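Local coordinates for protein sugar isomerase (Sinorhizobium meliloti, PDB 3QC0) that binds zinc in a xylose isomerase-like TIM barrel and probably acts as a sugar isomerase, at residues K198-H203 with E237-H242; W208-K213 with D224-L229; N85-D90 with L129-A134. All coordinates share one frame; numbering follows the deposited sequence. Where two conformers were deposited one is given.

Contact 1. Residues K198-H203 with E237-H242; sequences KAILAH and EAAGFH
Ile200 and Phe241 lie where the backbones of 198-203 and 237-242 come nearest, their CA atoms 6.3 Å apart. The first segment begins at a Schellman motif, at Lys198, and the second contains one, at Gly240. Lys198 takes the positive phi that lets the chain leave the helix before it and start strand 200-205. Gly240, also with positive phi (104°), turns the chain out of helix 229-238, and its N bonds back to the carbonyl O of Glu237. The turn at Gly240 delivers Phe241 to the strand side.

Phe241 dominates the contact. With CG anti to the backbone N (chi1 -176°), its ring reaches across to the strand and lies along the backbone from Ile200 to His203. Ile200 crosses it at a slant and sets its CG2 methyl over one face, 3.9 Å from the ring centroid, in a CH-pi contact. The methyl is displaced toward the CB end of the ring, so that CG2 comes 3.5 Å from Phe241 CG. The other branch ends in CD1, which meets Ala239 CB at 3.8 Å. Two carbonyl oxygens lie beside the ring: Ile200 O is 3.3 Å from Phe241 CD1, and Leu201 O comes obliquely to 3.7 Å from CE1. Farther out, CZ approaches Ala202 CA at 3.9 Å and CE2 lies 4.0 Å from His203 CB. The imidazole of His203 leads away, and its ND1 is hydrogen-bonded to Arg233 of helix 229-238. Packing joins the segments.

The arrangement belongs to the beta-alpha-beta unit made by strand 200-205, helix 229-238 and strand 245-247. Phe241 also packs on Arg233 and Ile236 of that helix, while Ile200 touches Ala194 of helix 187-196 and Ile176 of the adjoining strand 172-177.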
loop_
_atom_site.group_PDB
_atom_site.type_symbol
_atom_site.label_atom_id
_atom_site.label_comp_id
_atom_site.label_asym_id
_atom_site.label_seq_id
_atom_site.Cartn_x
_atom_site.Cartn_y
_atom_site.Cartn_z
ATOM N N LYS A 198 -0.132 24.217 8.425
ATOM C CA LYS A 198 1.294 24.622 8.416
ATOM C C LYS A 198 2.194 23.452 8.839
ATOM O O LYS A 198 3.187 23.631 9.544
ATOM C CB LYS A 198 1.514 25.920 9.255
ATOM C CG LYS A 198 0.733 27.059 8.650
ATOM C CD LYS A 198 1.357 28.444 8.972
ATOM C CE LYS A 198 1.191 28.824 10.392
ATOM N NZ LYS A 198 1.505 30.346 10.582
ATOM N N ALA A 199 1.818 22.241 8.397
ATOM C CA ALA A 199 2.451 21.019 8.894
ATOM C C ALA A 199 3.504 20.442 7.952
ATOM O O ALA A 199 4.124 19.474 8.327
ATOM C CB ALA A 199 1.350 19.926 9.181
ATOM N N ILE A 200 3.670 20.971 6.732
ATOM C CA ILE A 200 4.580 20.336 5.748
ATOM C C ILE A 200 6.014 20.705 6.103
ATOM O O ILE A 200 6.388 21.885 6.137
ATOM C CB ILE A 200 4.260 20.658 4.267
ATOM C CG1 ILE A 200 2.776 20.355 3.950
ATOM C CG2 ILE A 200 5.282 19.900 3.335
ATOM C CD1 ILE A 200 2.360 20.826 2.541
ATOM N N LEU A 201 6.809 19.701 6.427
ATOM C CA LEU A 201 8.213 19.904 6.796
ATOM C C LEU A 201 9.222 19.413 5.774
ATOM O O LEU A 201 10.368 19.842 5.801
ATOM C CB LEU A 201 8.509 19.217 8.127
ATOM C CG LEU A 201 7.834 19.785 9.365
ATOM C CD1 LEU A 201 7.934 18.927 10.631
ATOM C CD2 LEU A 201 8.456 21.186 9.672
ATOM N N ALA A 202 8.831 18.486 4.901
ATOM C CA ALA A 202 9.759 17.940 3.933
ATOM C C ALA A 202 8.980 17.352 2.787
ATOM O O ALA A 202 7.811 16.963 2.964
ATOM C CB ALA A 202 10.672 16.867 4.568
ATOM N N HIS A 203 9.662 17.260 1.654
ATOM C CA HIS A 203 9.124 16.695 0.408
ATOM C C HIS A 203 10.194 15.827 -0.195
ATOM O O HIS A 203 11.272 16.338 -0.572
ATOM C CB HIS A 203 8.736 17.836 -0.534
ATOM C CG HIS A 203 8.236 17.396 -1.870
ATOM N ND1 HIS A 203 8.160 18.247 -2.947
ATOM C CD2 HIS A 203 7.754 16.193 -2.304
ATOM C CE1 HIS A 203 7.643 17.601 -3.979
ATOM N NE2 HIS A 203 7.434 16.344 -3.633
ATOM N N GLU A 237 3.490 23.270 -3.201
ATOM C CA GLU A 237 3.792 24.718 -3.299
ATOM C C GLU A 237 2.526 25.539 -3.053
ATOM O O GLU A 237 2.577 26.541 -2.328
ATOM C CB GLU A 237 4.415 25.026 -4.645
ATOM C CG GLU A 237 5.870 24.534 -4.751
ATOM C CD GLU A 237 6.480 24.734 -6.105
ATOM O OE1 GLU A 237 5.791 25.263 -7.004
ATOM O OE2 GLU A 237 7.640 24.332 -6.321
ATOM N N ALA A 238 1.392 25.122 -3.633
ATOM C CA ALA A 238 0.103 25.827 -3.392
ATOM C C ALA A 238 -0.335 25.774 -1.943
ATOM O O ALA A 238 -0.938 26.734 -1.437
ATOM C CB ALA A 238 -0.998 25.312 -4.315
ATOM N N ALA A 239 0.077 24.716 -1.242
ATOM C CA ALA A 239 -0.180 24.520 0.160
ATOM C C ALA A 239 0.763 25.317 1.056
ATOM O O ALA A 239 0.592 25.311 2.275
ATOM C CB ALA A 239 -0.071 23.004 0.513
ATOM N N GLY A 240 1.773 25.951 0.458
ATOM C CA GLY A 240 2.658 26.864 1.187
ATOM C C GLY A 240 4.042 26.343 1.543
ATOM O O GLY A 240 4.793 26.987 2.266
ATOM N N PHE A 241 4.408 25.162 1.064
ATOM C CA PHE A 241 5.747 24.648 1.260
ATOM C C PHE A 241 6.616 24.836 0.002
ATOM O O PHE A 241 6.321 24.307 -1.082
ATOM C CB PHE A 241 5.712 23.155 1.644
ATOM C CG PHE A 241 7.061 22.593 1.950
ATOM C CD1 PHE A 241 7.638 22.811 3.187
ATOM C CD2 PHE A 241 7.774 21.883 0.998
ATOM C CE1 PHE A 241 8.895 22.290 3.491
ATOM C CE2 PHE A 241 9.063 21.362 1.292
ATOM C CZ PHE A 241 9.604 21.589 2.547
ATOM N N HIS A 242 7.715 25.571 0.170
ATOM C CA HIS A 242 8.626 25.906 -0.912
ATOM C C HIS A 242 10.051 25.418 -0.651
ATOM O O HIS A 242 10.997 25.835 -1.345
ATOM C CB HIS A 242 8.588 27.432 -1.144
ATOM C CG HIS A 242 7.218 27.931 -1.504
ATOM N ND1 HIS A 242 6.705 27.855 -2.785
ATOM C CD2 HIS A 242 6.234 28.452 -0.733
ATOM C CE1 HIS A 242 5.466 28.319 -2.784
ATOM N NE2 HIS A 242 5.155 28.678 -1.548
#

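Contact 2. Residues W208-K213 with D224-L229; sequences WLVPTK and DGVIDL
Trp208 meets Val226 through its backbone as well as its side chain. Its carbonyl O accepts the N-H of Val226 at an N-to-O distance of 3.0 Å, with an angle of 147° at the hydrogen. The same oxygen receives a CA-H...O contact from Gly225, whose CA lies 3.2 Å away.

The side chains of Trp208 and Val226 run side by side in the same direction, and Val226 CG2 lies 4.2 Å from Trp208 CD1. Its other methyl, CG1, meets Val210 CG2 at 3.6 Å, the two valines crossing at about a right angle. Ile227 fills in near the root of the tryptophan, its CG1 3.8 Å from Trp208 CB. One residue before Gly225, the carbonyl O of Asp224 lies 3.5 Å from Leu209 CD2.

Thr212 OG1 sits over one face of the indole, toward its rim, and donates a hydrogen bond of 2.7 Å to Leu209 O. The indole also meets the rings of Tyr179, Trp182 and His145. From the second subunit, Ala150 packs on Trp208 and Leu107 on Val226.

Main-chain polar atoms are thus paired either directly, Val226 N with Trp208 O, or through a water that accepts from Val210 N and donates to Asp224 O. Backbone bonds join the two irregular pieces of the loop after strand 200-205, while their side chains pack.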
loop_
_atom_site.group_PDB
_atom_site.type_symbol
_atom_site.label_atom_id
_atom_site.label_comp_id
_atom_site.label_asym_id
_atom_site.label_seq_id
_atom_site.Cartn_x
_atom_site.Cartn_y
_atom_site.Cartn_z
ATOM N N TRP A 208 7.865 5.717 -8.801
ATOM C CA TRP A 208 7.279 4.394 -8.699
ATOM C C TRP A 208 7.362 3.702 -10.045
ATOM O O TRP A 208 6.737 4.140 -11.003
ATOM C CB TRP A 208 5.811 4.493 -8.209
ATOM C CG TRP A 208 5.223 3.118 -7.994
ATOM C CD1 TRP A 208 4.658 2.303 -8.953
ATOM C CD2 TRP A 208 5.185 2.366 -6.777
ATOM N NE1 TRP A 208 4.241 1.131 -8.385
ATOM C CE2 TRP A 208 4.560 1.139 -7.054
ATOM C CE3 TRP A 208 5.543 2.631 -5.482
ATOM C CZ2 TRP A 208 4.364 0.179 -6.082
ATOM C CZ3 TRP A 208 5.373 1.678 -4.520
ATOM C CH2 TRP A 208 4.755 0.473 -4.814
ATOM N N LEU A 209 8.181 2.656 -10.112
ATOM C CA LEU A 209 8.433 1.963 -11.380
ATOM C C LEU A 209 7.334 0.974 -11.726
ATOM O O LEU A 209 6.718 0.395 -10.846
ATOM C CB LEU A 209 9.792 1.258 -11.321
ATOM C CG LEU A 209 11.019 2.150 -11.083
ATOM C CD1 LEU A 209 12.247 1.219 -10.949
ATOM C CD2 LEU A 209 11.121 3.224 -12.188
ATOM N N VAL A 210 7.161 0.761 -13.032
ATOM C CA VAL A 210 6.285 -0.298 -13.532
ATOM C C VAL A 210 7.127 -1.242 -14.421
ATOM O O VAL A 210 7.541 -0.851 -15.510
ATOM C CB VAL A 210 5.060 0.260 -14.314
ATOM C CG1 VAL A 210 4.251 -0.897 -14.969
ATOM C CG2 VAL A 210 4.173 1.122 -13.376
ATOM N N PRO A 211 7.358 -2.477 -13.963
ATOM C CA PRO A 211 7.001 -3.046 -12.671
ATOM C C PRO A 211 7.945 -2.568 -11.577
ATOM O O PRO A 211 9.061 -2.104 -11.864
ATOM C CB PRO A 211 7.217 -4.541 -12.887
ATOM C CG PRO A 211 8.385 -4.561 -13.843
ATOM C CD PRO A 211 8.088 -3.464 -14.803
ATOM N N THR A 212 7.468 -2.689 -10.344
ATOM C CA THR A 212 8.336 -2.579 -9.177
ATOM C C THR A 212 8.796 -3.970 -8.799
ATOM O O THR A 212 7.994 -4.900 -8.670
ATOM C CB THR A 212 7.645 -1.827 -8.016
ATOM O OG1 THR A 212 7.504 -0.443 -8.376
ATOM C CG2 THR A 212 8.403 -1.980 -6.703
ATOM N N LYS A 213 10.114 -4.107 -8.660
ATOM C CA LYS A 213 10.776 -5.419 -8.599
ATOM C C LYS A 213 11.213 -5.857 -7.207
ATOM O O LYS A 213 11.718 -6.990 -7.030
ATOM C CB LYS A 213 11.956 -5.427 -9.582
ATOM C CG LYS A 213 11.547 -5.072 -11.040
ATOM C CD LYS A 213 12.755 -4.949 -12.035
ATOM C CE LYS A 213 13.628 -3.681 -11.737
ATOM N NZ LYS A 213 12.873 -2.351 -11.857
ATOM N N ASP A 224 11.480 7.957 -14.464
ATOM C CA ASP A 224 11.549 6.590 -14.950
ATOM C C ASP A 224 10.271 5.839 -14.604
ATOM O O ASP A 224 10.038 4.728 -15.123
ATOM C CB ASP A 224 12.750 5.833 -14.359
ATOM C CG ASP A 224 14.093 6.190 -15.022
ATOM O OD1 ASP A 224 14.090 6.937 -16.032
ATOM O OD2 ASP A 224 15.115 5.631 -14.557
ATOM N N GLY A 225 9.445 6.421 -13.722
ATOM C CA GLY A 225 8.201 5.763 -13.290
ATOM C C GLY A 225 6.964 6.566 -13.648
ATOM O O GLY A 225 6.963 7.333 -14.602
ATOM N N VAL A 226 5.902 6.383 -12.852
ATOM C CA VAL A 226 4.559 6.844 -13.175
ATOM C C VAL A 226 4.007 7.934 -12.292
ATOM O O VAL A 226 2.848 8.333 -12.466
ATOM C CB VAL A 226 3.566 5.665 -13.148
ATOM C CG1 VAL A 226 3.997 4.616 -14.149
ATOM C CG2 VAL A 226 3.372 5.136 -11.724
ATOM N N ILE A 227 4.771 8.423 -11.330
ATOM C CA ILE A 227 4.245 9.437 -10.425
ATOM C C ILE A 227 4.147 10.779 -11.114
ATOM O O ILE A 227 5.058 11.195 -11.812
ATOM C CB ILE A 227 5.106 9.576 -9.138
ATOM C CG1 ILE A 227 5.134 8.238 -8.366
ATOM C CG2 ILE A 227 4.584 10.725 -8.258
ATOM C CD1 ILE A 227 5.907 8.272 -7.059
ATOM N N ASP A 228 3.034 11.464 -10.915
ATOM C CA ASP A 228 2.865 12.831 -11.404
ATOM C C ASP A 228 3.598 13.766 -10.452
ATOM O O ASP A 228 2.969 14.468 -9.641
ATOM C CB ASP A 228 1.372 13.123 -11.482
ATOM C CG ASP A 228 1.030 14.534 -11.958
ATOM O OD1 ASP A 228 1.922 15.303 -12.371
ATOM O OD2 ASP A 228 -0.197 14.892 -11.914
ATOM N N LEU A 229 4.947 13.738 -10.546
ATOM C CA LEU A 229 5.816 14.519 -9.655
ATOM C C LEU A 229 5.486 16.003 -9.761
ATOM O O LEU A 229 5.362 16.703 -8.740
ATOM C CB LEU A 229 7.287 14.232 -9.955
ATOM C CG LEU A 229 7.750 12.814 -9.635
ATOM C CD1 LEU A 229 9.116 12.487 -10.286
ATOM C CD2 LEU A 229 7.761 12.572 -8.098
HETATM O O HOH W 1 8.611 2.415 -14.932
#

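Contact 3. Residues N85-D90 with L129-A134; sequences NRRAVD and LPHARA
His131 fits as a knob into a hole on the neighbouring helix, among Arg86, Arg87, Val89 and Asp90. Its NE2 donates a nearly straight bond of 2.7 Å to Asp90 OD1, meeting the carboxylate on the syn side but 27° out of its plane. Having CG anti to the backbone N (chi1 -164°) sends the ring across the gap. Arg86 CB lies over one ring face, 3.9 Å from the centroid, as a CH-pi partner.

The two segments belong to helices 75-94 and 114-135, successive outer helices of the TIM barrel, which here run nearly parallel, 9° apart, with axes 9.5 Å from each other. Toward the barrel wall, Val89 CG1 meets His131 CD2 at 3.7 Å, while its CG2 packs against Ala132 CB at 4.0 Å. Leu100 and Leu139 of the strands beneath also touch Val89.

Asp90 is gripped a second time. Arg87, its chain bent back on itself, brings NH2 to Asp90 OD2 in a salt bridge of 2.9 Å. Two partners, one on each oxygen, probably fix the carboxylate's rotation, the arginine meeting OD2 from above its plane. The guanidinium of Arg86 instead pairs with Asp83 and Glu79, about one and two turns back along its own helix.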
loop_
_atom_site.group_PDB
_atom_site.type_symbol
_atom_site.label_atom_id
_atom_site.label_comp_id
_atom_site.label_asym_id
_atom_site.label_seq_id
_atom_site.Cartn_x
_atom_site.Cartn_y
_atom_site.Cartn_z
ATOM N N ASN A 85 14.958 8.057 20.373
ATOM C CA ASN A 85 14.501 9.202 19.644
ATOM C C ASN A 85 15.044 10.508 20.239
ATOM O O ASN A 85 15.290 11.449 19.497
ATOM C CB ASN A 85 12.966 9.252 19.613
ATOM C CG ASN A 85 12.364 8.367 18.523
ATOM O OD1 ASN A 85 12.109 8.868 17.428
ATOM N ND2 ASN A 85 12.146 7.069 18.809
ATOM N N ARG A 86 15.206 10.538 21.567
ATOM C CA ARG A 86 15.827 11.715 22.191
ATOM C C ARG A 86 17.269 11.883 21.714
ATOM O O ARG A 86 17.693 13.006 21.435
ATOM C CB ARG A 86 15.729 11.644 23.705
ATOM C CG ARG A 86 14.302 11.681 24.216
ATOM C CD ARG A 86 14.201 11.652 25.740
ATOM N NE ARG A 86 12.816 11.643 26.188
ATOM C CZ ARG A 86 12.221 10.644 26.844
ATOM N NH1 ARG A 86 12.831 9.485 27.163
ATOM N NH2 ARG A 86 10.960 10.775 27.112
ATOM N N ARG A 87 18.004 10.773 21.576
ATOM C CA ARG A 87 19.339 10.828 21.005
ATOM C C ARG A 87 19.301 11.328 19.550
ATOM O O ARG A 87 20.103 12.144 19.135
ATOM C CB ARG A 87 20.016 9.456 21.066
ATOM C CG ARG A 87 20.130 8.792 22.425
ATOM C CD ARG A 87 21.174 9.458 23.338
ATOM N NE ARG A 87 20.725 10.784 23.773
ATOM C CZ ARG A 87 19.791 11.013 24.702
ATOM N NH1 ARG A 87 19.182 10.020 25.346
ATOM N NH2 ARG A 87 19.440 12.258 24.972
ATOM N N ALA A 88 18.324 10.840 18.769
ATOM C CA ALA A 88 18.165 11.271 17.417
ATOM C C ALA A 88 17.906 12.774 17.327
ATOM O O ALA A 88 18.418 13.445 16.444
ATOM C CB ALA A 88 17.048 10.462 16.696
ATOM N N VAL A 89 17.097 13.296 18.247
ATOM C CA VAL A 89 16.843 14.725 18.326
ATOM C C VAL A 89 18.139 15.462 18.611
ATOM O O VAL A 89 18.391 16.456 17.970
ATOM C CB VAL A 89 15.813 15.052 19.409
ATOM C CG1 VAL A 89 15.823 16.566 19.777
ATOM C CG2 VAL A 89 14.387 14.619 18.939
ATOM N N ASP A 90 18.943 14.952 19.541
ATOM C CA ASP A 90 20.214 15.609 19.873
ATOM C C ASP A 90 21.142 15.677 18.635
ATOM O O ASP A 90 21.831 16.674 18.392
ATOM C CB ASP A 90 20.907 14.902 21.029
ATOM C CG ASP A 90 20.159 15.001 22.333
ATOM O OD1 ASP A 90 19.143 15.756 22.462
ATOM O OD2 ASP A 90 20.596 14.303 23.271
ATOM N N LEU A 129 8.225 14.712 22.121
ATOM C CA LEU A 129 8.004 16.091 21.718
ATOM C C LEU A 129 8.660 17.121 22.629
ATOM O O LEU A 129 9.321 18.026 22.119
ATOM C CB LEU A 129 6.509 16.380 21.564
ATOM C CG LEU A 129 5.997 16.226 20.121
ATOM C CD1 LEU A 129 4.456 16.186 20.012
ATOM C CD2 LEU A 129 6.600 17.335 19.246
ATOM N N PRO A 130 8.507 16.991 23.963
ATOM C CA PRO A 130 9.137 18.062 24.792
ATOM C C PRO A 130 10.649 18.182 24.564
ATOM O O PRO A 130 11.187 19.307 24.571
ATOM C CB PRO A 130 8.779 17.649 26.228
ATOM C CG PRO A 130 7.514 16.803 26.074
ATOM C CD PRO A 130 7.726 16.063 24.787
ATOM N N HIS A 131 11.313 17.042 24.373
ATOM C CA HIS A 131 12.728 17.052 24.081
ATOM C C HIS A 131 13.016 17.722 22.753
ATOM O O HIS A 131 13.928 18.525 22.621
ATOM C CB HIS A 131 13.251 15.631 24.116
ATOM C CG HIS A 131 14.730 15.555 24.195
ATOM N ND1 HIS A 131 15.396 15.593 25.387
ATOM C CD2 HIS A 131 15.669 15.400 23.234
ATOM C CE1 HIS A 131 16.698 15.493 25.157
ATOM N NE2 HIS A 131 16.892 15.399 23.855
ATOM N N ALA A 132 12.201 17.403 21.748
ATOM C CA ALA A 132 12.356 17.980 20.434
ATOM C C ALA A 132 12.103 19.490 20.452
ATOM O O ALA A 132 12.842 20.262 19.844
ATOM C CB ALA A 132 11.402 17.271 19.420
ATOM N N ARG A 133 11.035 19.905 21.118
ATOM C CA ARG A 133 10.697 21.335 21.187
ATOM C C ARG A 133 11.796 22.118 21.904
ATOM O O ARG A 133 12.205 23.167 21.417
ATOM C CB ARG A 133 9.334 21.508 21.834
ATOM C CG ARG A 133 8.170 21.098 20.915
ATOM C CD ARG A 133 6.773 21.251 21.593
ATOM N NE ARG A 133 6.164 22.563 21.400
ATOM C CZ ARG A 133 5.296 23.119 22.246
ATOM N NH1 ARG A 133 4.960 22.508 23.373
ATOM N NH2 ARG A 133 4.780 24.303 21.979
ATOM N N ALA A 134 12.332 21.571 22.987
ATOM C CA ALA A 134 13.432 22.228 23.726
ATOM C C ALA A 134 14.691 22.344 22.873
ATOM O O ALA A 134 15.437 23.330 22.998
ATOM C CB ALA A 134 13.706 21.465 25.023
#

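All three contacts belong to one TIM barrel of eight parallel strands. Contact 3 comes first along the chain, joining two outer helices, 75-94 and 114-135. Contact 1 links strand 200-205 to the turn after helix 229-238, and contact 2 falls between its two segments, within the long loop from that strand to that helix. Between centres, contacts 1 and 2 are about 23 Å apart, 1 and 3 about 22 Å, and 2 and 3, on opposite sides of the chain's centre, about 35 Å. Contact 2 faces the second subunit, whereas no other protein chain of the assembly touches contacts 1 and 3. Contact 1 adjoins the zinc ligand His204; contact 3 lies away from the zinc site, in the outer helix layer.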